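Local coordinates for pollen-specific leucine-rich repeat extensin-like protein 1 (Arabidopsis thaliana, PDB 6TME) that probably binds RALF-type signalling peptides through its leucine-rich repeats and helps to monitor and maintain the growing pollen-tube cell wall, at residues 312-318 / 335-341; 317-321 / 342-346. All blocks are in the same frame, centred on the assembly; numbering follows the deposited sequence.

Both contacts lie at the C-terminal end of the leucine-rich-repeat solenoid and begin from the same piece of chain, sharing Phe317 and Phe318. Contact 1 (312-318 / 335-341) is mostly buried: two successive turns run alongside each other, joined by backbone hydrogen bonds and a side-chain amide, with a glycan at one end. Contact 2 (317-321 / 342-346) is smaller and nearer the surface, where the strand meets the loop leading to the closing helix; it relies on one leucine, a long ion pair and a bridging water. Asp337 of contact 1 joins them through its salt bridge to Arg345 of contact 2.

Contact 1: residues 312-318 / 335-341; sequences TFSYNFF and FDDTSNC. With NAG (2-acetamido-2-deoxy-beta-D-glucopyranose), chain E; NAG (2-acetamido-2-deoxy-beta-D-glucopyranose), chain B; SO4 (sulfate ion), chain Q.
Thr312 and Asp336 form a parallel bridge with their CA atoms 4.7 Å apart, and beyond it the two chains keep step through a pair of bends. Phe313 N donates to Asp336 O, Tyr315 N to Thr338 O at 2.7 Å, Asn316 N to Ser339 O, and Cys341 N closes the run on Phe318 O.

Inside this backbone lies the amide of Asn340. With CG beside its own backbone N (chi1 -88°), it turns both polar atoms to the neighbouring turn: ND2 donates almost straight (175°) to Phe313 O at 3.0 Å, while OD1 accepts from Phe318 N, also at 3.0 Å. Phe313 O is gripped twice, since Asn316 ND2 reaches it from the opposite face of the carbonyl plane, again at 3.0 Å. This is the asparagine ladder of leucine-rich repeats: Asn316 makes the same kind of bonds to Phe289 O and Phe294 N one turn earlier. A leucine in place of Asn340 would probably leave Phe318 N without its side-chain acceptor and strip Phe313 O of one of its two amide donors.

The Phe313 ring lies under the peptide of the next turn, with Asp336 O 3.4 Å above the ring plane and Asp337 CB against CE2. On Tyr315, Ser339 CB sits over a ring face in a CH-pi contact, 3.7 Å from the centroid, and the ring also stacks with Tyr291. Cys341 SG meets the edge of the Phe317 ring 5.3 Å from its centroid; its disulfide to Cys354 ties the turn to helix 351-358. Asp336 OD1 takes Thr338 N in an Asx turn, and its OD2 lies near the acetyl methyl of a glycan sugar and a sulfate probably left from crystallisation.

Contact 2: residues 317-321 / 342-346; sequences FFNGE and LQNRP
Leu342 reaches across to the strand at Phe318, Gly320 and Glu321, and it carries most of this contact. Its CB stands back from the strand and serves to launch the branch: with CG beside the backbone N (chi1 -51°), the isopropyl end swings over to the strand. CG then comes within 3.7 Å of Phe318 O. From there the two methyls part. CD2 presses on the backbone itself, 3.3 Å from Gly320 N, and just reaches the Phe318 side chain, whose CB is 4.4 Å away. CD1 goes the other way and rests against the carboxylate of Glu321, 3.6 Å from OE2, with Asp337 OD2 also close by.

The strand 317-321 belongs to the last turns of the leucine-rich-repeat solenoid and pairs in parallel with strand 297-298, Gly320 bonding to Val298 through the backbone. The loop 342-346 follows strand 334-336, the last of the repeat strands at the C-terminal end, and leads into helix 351-358, to which Cys341 is linked by its disulfide. Leu342 therefore packs between strand 317-321 and the loop that leads to that helix.

Past the leucine, Glu321 and Arg345 cross at about a right angle, their carboxylate and guanidinium planes 42° apart. Glu321 OE2 touches Arg345 CD at 3.4 Å and makes a long salt bridge to NE at 3.6 Å. Arg345 NE has its stronger partner in Asp337 OD2, which also lies close to Glu321 OE2; either a shared proton or the nearby arginine charge would probably ease the repulsion between the two carboxylates. Pro346 CD covers the guanidinium on one face. On the far side of Leu342 a water donates to Asn319 O at 2.6 Å and accepts from Gln343 N at 3.2 Å, joining the two backbones.

Contact 1: residues 312-318 / 335-341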
# COMPACT_ATOMS: atom_id res chain seq x y z
N THR A 312 -9.21 -16.40 -8.22
CA THR A 312 -9.38 -17.23 -7.02
C THR A 312 -10.70 -16.87 -6.37
O THR A 312 -10.89 -15.72 -5.96
CB THR A 312 -8.22 -16.98 -6.04
OG1 THR A 312 -6.97 -17.29 -6.66
CG2 THR A 312 -8.38 -17.77 -4.74
N PHE A 313 -11.63 -17.82 -6.29
CA PHE A 313 -12.92 -17.55 -5.67
C PHE A 313 -13.27 -18.66 -4.67
O PHE A 313 -14.44 -18.91 -4.39
CB PHE A 313 -14.02 -17.37 -6.72
CG PHE A 313 -14.05 -18.44 -7.80
CD1 PHE A 313 -13.12 -18.44 -8.84
CD2 PHE A 313 -15.03 -19.42 -7.80
CE1 PHE A 313 -13.16 -19.41 -9.84
CE2 PHE A 313 -15.09 -20.40 -8.79
CZ PHE A 313 -14.15 -20.40 -9.81
N SER A 314 -12.24 -19.29 -4.12
CA SER A 314 -12.41 -20.42 -3.23
C SER A 314 -12.95 -19.96 -1.87
O SER A 314 -12.93 -18.78 -1.53
CB SER A 314 -11.07 -21.14 -3.09
OG SER A 314 -10.19 -20.32 -2.37
N TYR A 315 -13.43 -20.93 -1.08
CA TYR A 315 -13.99 -20.66 0.25
C TYR A 315 -15.06 -19.57 0.20
O TYR A 315 -14.93 -18.50 0.81
CB TYR A 315 -12.90 -20.30 1.25
CG TYR A 315 -11.98 -21.45 1.44
CD1 TYR A 315 -12.28 -22.45 2.35
CD2 TYR A 315 -10.84 -21.57 0.66
CE1 TYR A 315 -11.45 -23.54 2.51
CE2 TYR A 315 -10.00 -22.66 0.81
CZ TYR A 315 -10.32 -23.64 1.73
OH TYR A 315 -9.49 -24.72 1.89
N ASN A 316 -16.11 -19.88 -0.55
CA ASN A 316 -17.32 -19.04 -0.63
C ASN A 316 -18.52 -19.99 -0.65
O ASN A 316 -18.43 -21.15 -0.25
CB ASN A 316 -17.22 -18.11 -1.84
CG ASN A 316 -16.29 -16.93 -1.58
OD1 ASN A 316 -16.60 -16.08 -0.75
ND2 ASN A 316 -15.12 -16.91 -2.23
N PHE A 317 -19.66 -19.50 -1.12
CA PHE A 317 -20.81 -20.40 -1.30
C PHE A 317 -21.38 -20.30 -2.71
O PHE A 317 -22.60 -20.25 -2.91
CB PHE A 317 -21.92 -20.11 -0.29
CG PHE A 317 -21.48 -20.16 1.14
CD1 PHE A 317 -21.67 -21.30 1.89
CD2 PHE A 317 -20.89 -19.06 1.74
CE1 PHE A 317 -21.28 -21.36 3.20
CE2 PHE A 317 -20.50 -19.11 3.06
CZ PHE A 317 -20.70 -20.27 3.79
N PHE A 318 -20.51 -20.26 -3.72
CA PHE A 318 -21.00 -20.30 -5.09
C PHE A 318 -21.63 -21.67 -5.37
O PHE A 318 -21.08 -22.72 -4.98
CB PHE A 318 -19.85 -20.01 -6.07
CG PHE A 318 -19.24 -18.62 -5.91
CD1 PHE A 318 -19.95 -17.48 -6.29
CD2 PHE A 318 -17.96 -18.46 -5.40
CE1 PHE A 318 -19.39 -16.21 -6.14
CE2 PHE A 318 -17.40 -17.20 -5.24
CZ PHE A 318 -18.11 -16.07 -5.63
N PHE A 335 -7.55 -20.76 -12.18
CA PHE A 335 -8.75 -20.62 -11.38
C PHE A 335 -8.62 -21.45 -10.11
O PHE A 335 -7.78 -22.35 -10.02
CB PHE A 335 -10.00 -21.05 -12.16
CG PHE A 335 -10.21 -20.27 -13.42
CD1 PHE A 335 -10.66 -18.96 -13.37
CD2 PHE A 335 -9.95 -20.85 -14.66
CE1 PHE A 335 -10.87 -18.23 -14.54
CE2 PHE A 335 -10.15 -20.13 -15.83
CZ PHE A 335 -10.61 -18.81 -15.77
N ASP A 336 -9.43 -21.12 -9.12
CA ASP A 336 -9.43 -21.86 -7.86
C ASP A 336 -10.84 -21.78 -7.28
O ASP A 336 -11.32 -20.69 -6.97
CB ASP A 336 -8.38 -21.28 -6.93
CG ASP A 336 -8.26 -22.04 -5.62
OD1 ASP A 336 -9.07 -22.95 -5.36
OD2 ASP A 336 -7.33 -21.71 -4.84
N ASP A 337 -11.50 -22.95 -7.15
CA ASP A 337 -12.90 -23.00 -6.72
C ASP A 337 -13.12 -23.93 -5.53
O ASP A 337 -14.25 -24.34 -5.27
CB ASP A 337 -13.82 -23.39 -7.89
CG ASP A 337 -13.62 -24.85 -8.39
OD1 ASP A 337 -12.73 -25.60 -7.89
OD2 ASP A 337 -14.37 -25.24 -9.32
N THR A 338 -12.05 -24.26 -4.82
CA THR A 338 -12.11 -25.08 -3.61
C THR A 338 -13.10 -24.54 -2.59
O THR A 338 -13.18 -23.33 -2.34
CB THR A 338 -10.71 -25.13 -2.99
OG1 THR A 338 -9.77 -25.61 -3.96
CG2 THR A 338 -10.66 -25.97 -1.73
N SER A 339 -13.85 -25.46 -1.97
CA SER A 339 -14.73 -25.14 -0.85
C SER A 339 -15.79 -24.13 -1.24
O SER A 339 -15.94 -23.08 -0.61
CB SER A 339 -13.94 -24.65 0.36
OG SER A 339 -14.79 -24.63 1.50
N ASN A 340 -16.51 -24.44 -2.30
CA ASN A 340 -17.73 -23.72 -2.58
C ASN A 340 -18.90 -24.69 -2.47
O ASN A 340 -18.82 -25.67 -1.71
CB ASN A 340 -17.63 -23.07 -3.96
CG ASN A 340 -17.00 -21.68 -3.91
OD1 ASN A 340 -17.59 -20.73 -3.40
ND2 ASN A 340 -15.77 -21.58 -4.38
N CYS A 341 -19.97 -24.44 -3.21
CA CYS A 341 -21.12 -25.35 -3.23
C CYS A 341 -21.40 -25.84 -4.64
O CYS A 341 -22.52 -25.71 -5.12
CB CYS A 341 -22.35 -24.61 -2.69
SG CYS A 341 -22.14 -24.01 -1.02
C1 NAG E . -3.05 -16.86 -7.67
C2 NAG E . -1.57 -17.04 -7.34
C3 NAG E . -1.41 -17.77 -6.01
C4 NAG E . -2.13 -17.00 -4.91
C5 NAG E . -3.60 -16.81 -5.27
C6 NAG E . -4.30 -15.86 -4.33
C7 NAG E . -0.28 -17.12 -9.43
C8 NAG E . 0.41 -18.00 -10.43
N2 NAG E . -0.87 -17.74 -8.40
O3 NAG E . -0.03 -17.86 -5.68
O4 NAG E . -1.98 -17.64 -3.64
O5 NAG E . -3.72 -16.21 -6.57
O6 NAG E . -3.88 -14.52 -4.56
O7 NAG E . -0.31 -15.89 -9.57
C1 NAG B . -2.51 -18.90 -0.03
C2 NAG B . -3.10 -18.23 -1.26
C3 NAG B . -2.02 -18.04 -2.33
C4 NAG B . -0.80 -17.34 -1.73
C5 NAG B . -0.35 -18.01 -0.44
C6 NAG B . 0.72 -17.23 0.29
C7 NAG B . -5.49 -18.59 -1.74
C8 NAG B . -6.51 -19.52 -2.31
N2 NAG B . -4.22 -19.00 -1.79
O1 NAG B . -3.49 -19.06 0.95
O4 NAG B . 0.27 -17.42 -2.66
O5 NAG B . -1.45 -18.13 0.47
O6 NAG B . 0.68 -17.49 1.69
O7 NAG B . -5.80 -17.50 -1.24
S SO4 Q . -6.50 -24.26 -2.32
O1 SO4 Q . -6.51 -24.95 -1.03
O2 SO4 Q . -5.14 -23.81 -2.63
O3 SO4 Q . -6.94 -25.16 -3.39
O4 SO4 Q . -7.37 -23.09 -2.24

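Contact 2: residues 317-321 / 342-346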
# COMPACT_ATOMS: atom_id res chain seq x y z
N PHE A 317 -19.66 -19.50 -1.12
CA PHE A 317 -20.81 -20.40 -1.30
C PHE A 317 -21.38 -20.30 -2.71
O PHE A 317 -22.60 -20.25 -2.91
CB PHE A 317 -21.92 -20.11 -0.29
CG PHE A 317 -21.48 -20.16 1.14
CD1 PHE A 317 -21.67 -21.30 1.89
CD2 PHE A 317 -20.89 -19.06 1.74
CE1 PHE A 317 -21.28 -21.36 3.20
CE2 PHE A 317 -20.50 -19.11 3.06
CZ PHE A 317 -20.70 -20.27 3.79
N PHE A 318 -20.51 -20.26 -3.72
CA PHE A 318 -21.00 -20.30 -5.09
C PHE A 318 -21.63 -21.67 -5.37
O PHE A 318 -21.08 -22.72 -4.98
CB PHE A 318 -19.85 -20.01 -6.07
CG PHE A 318 -19.24 -18.62 -5.91
CD1 PHE A 318 -19.95 -17.48 -6.29
CD2 PHE A 318 -17.96 -18.46 -5.40
CE1 PHE A 318 -19.39 -16.21 -6.14
CE2 PHE A 318 -17.40 -17.20 -5.24
CZ PHE A 318 -18.11 -16.07 -5.63
N ASN A 319 -22.80 -21.67 -6.00
CA ASN A 319 -23.49 -22.91 -6.34
C ASN A 319 -23.52 -23.17 -7.84
O ASN A 319 -24.13 -24.16 -8.26
CB ASN A 319 -24.92 -22.92 -5.76
CG ASN A 319 -25.82 -21.83 -6.36
OD1 ASN A 319 -25.39 -20.97 -7.12
ND2 ASN A 319 -27.10 -21.88 -6.01
N GLY A 320 -22.88 -22.33 -8.65
CA GLY A 320 -22.74 -22.59 -10.07
C GLY A 320 -21.54 -21.87 -10.63
O GLY A 320 -21.13 -20.82 -10.12
N GLU A 321 -20.95 -22.44 -11.68
CA GLU A 321 -19.87 -21.76 -12.38
C GLU A 321 -19.92 -22.11 -13.85
O GLU A 321 -20.27 -23.22 -14.23
CB GLU A 321 -18.49 -22.12 -11.81
CG GLU A 321 -18.13 -23.59 -11.85
CD GLU A 321 -16.75 -23.86 -11.25
OE1 GLU A 321 -16.04 -22.89 -10.92
OE2 GLU A 321 -16.37 -25.04 -11.10
N LEU A 342 -20.39 -26.35 -5.32
CA LEU A 342 -20.53 -26.71 -6.73
C LEU A 342 -20.67 -28.21 -6.88
O LEU A 342 -19.84 -28.97 -6.36
CB LEU A 342 -19.34 -26.21 -7.54
CG LEU A 342 -19.01 -24.74 -7.34
CD1 LEU A 342 -17.55 -24.51 -7.72
CD2 LEU A 342 -19.95 -23.87 -8.17
N GLN A 343 -21.70 -28.65 -7.60
CA GLN A 343 -21.81 -30.06 -7.94
C GLN A 343 -20.70 -30.45 -8.91
O GLN A 343 -20.24 -29.66 -9.73
CB GLN A 343 -23.17 -30.35 -8.57
CG GLN A 343 -24.37 -30.21 -7.62
CD GLN A 343 -25.21 -29.01 -7.96
OE1 GLN A 343 -25.67 -28.86 -9.09
NE2 GLN A 343 -25.39 -28.11 -6.99
N ASN A 344 -20.23 -31.69 -8.77
CA ASN A 344 -19.30 -32.29 -9.73
C ASN A 344 -17.99 -31.52 -9.79
O ASN A 344 -17.44 -31.24 -10.86
CB ASN A 344 -19.92 -32.42 -11.11
CG ASN A 344 -20.69 -33.69 -11.27
OD1 ASN A 344 -20.69 -34.54 -10.38
ND2 ASN A 344 -21.35 -33.86 -12.42
N ARG A 345 -17.48 -31.16 -8.62
CA ARG A 345 -16.19 -30.54 -8.44
C ARG A 345 -15.62 -31.08 -7.14
O ARG A 345 -16.38 -31.45 -6.23
CB ARG A 345 -16.30 -29.00 -8.38
CG ARG A 345 -16.73 -28.34 -9.70
CD ARG A 345 -15.58 -28.34 -10.70
NE ARG A 345 -14.35 -27.84 -10.08
CZ ARG A 345 -13.13 -28.33 -10.31
NH1 ARG A 345 -12.95 -29.33 -11.17
NH2 ARG A 345 -12.09 -27.81 -9.69
N PRO A 346 -14.31 -31.19 -7.03
CA PRO A 346 -13.71 -31.71 -5.80
C PRO A 346 -13.71 -30.68 -4.67
O PRO A 346 -13.92 -29.48 -4.88
CB PRO A 346 -12.28 -32.07 -6.23
CG PRO A 346 -12.01 -31.16 -7.40
CD PRO A 346 -13.31 -30.97 -8.10
O HOH W 1 -23.02 -26.29 -9.34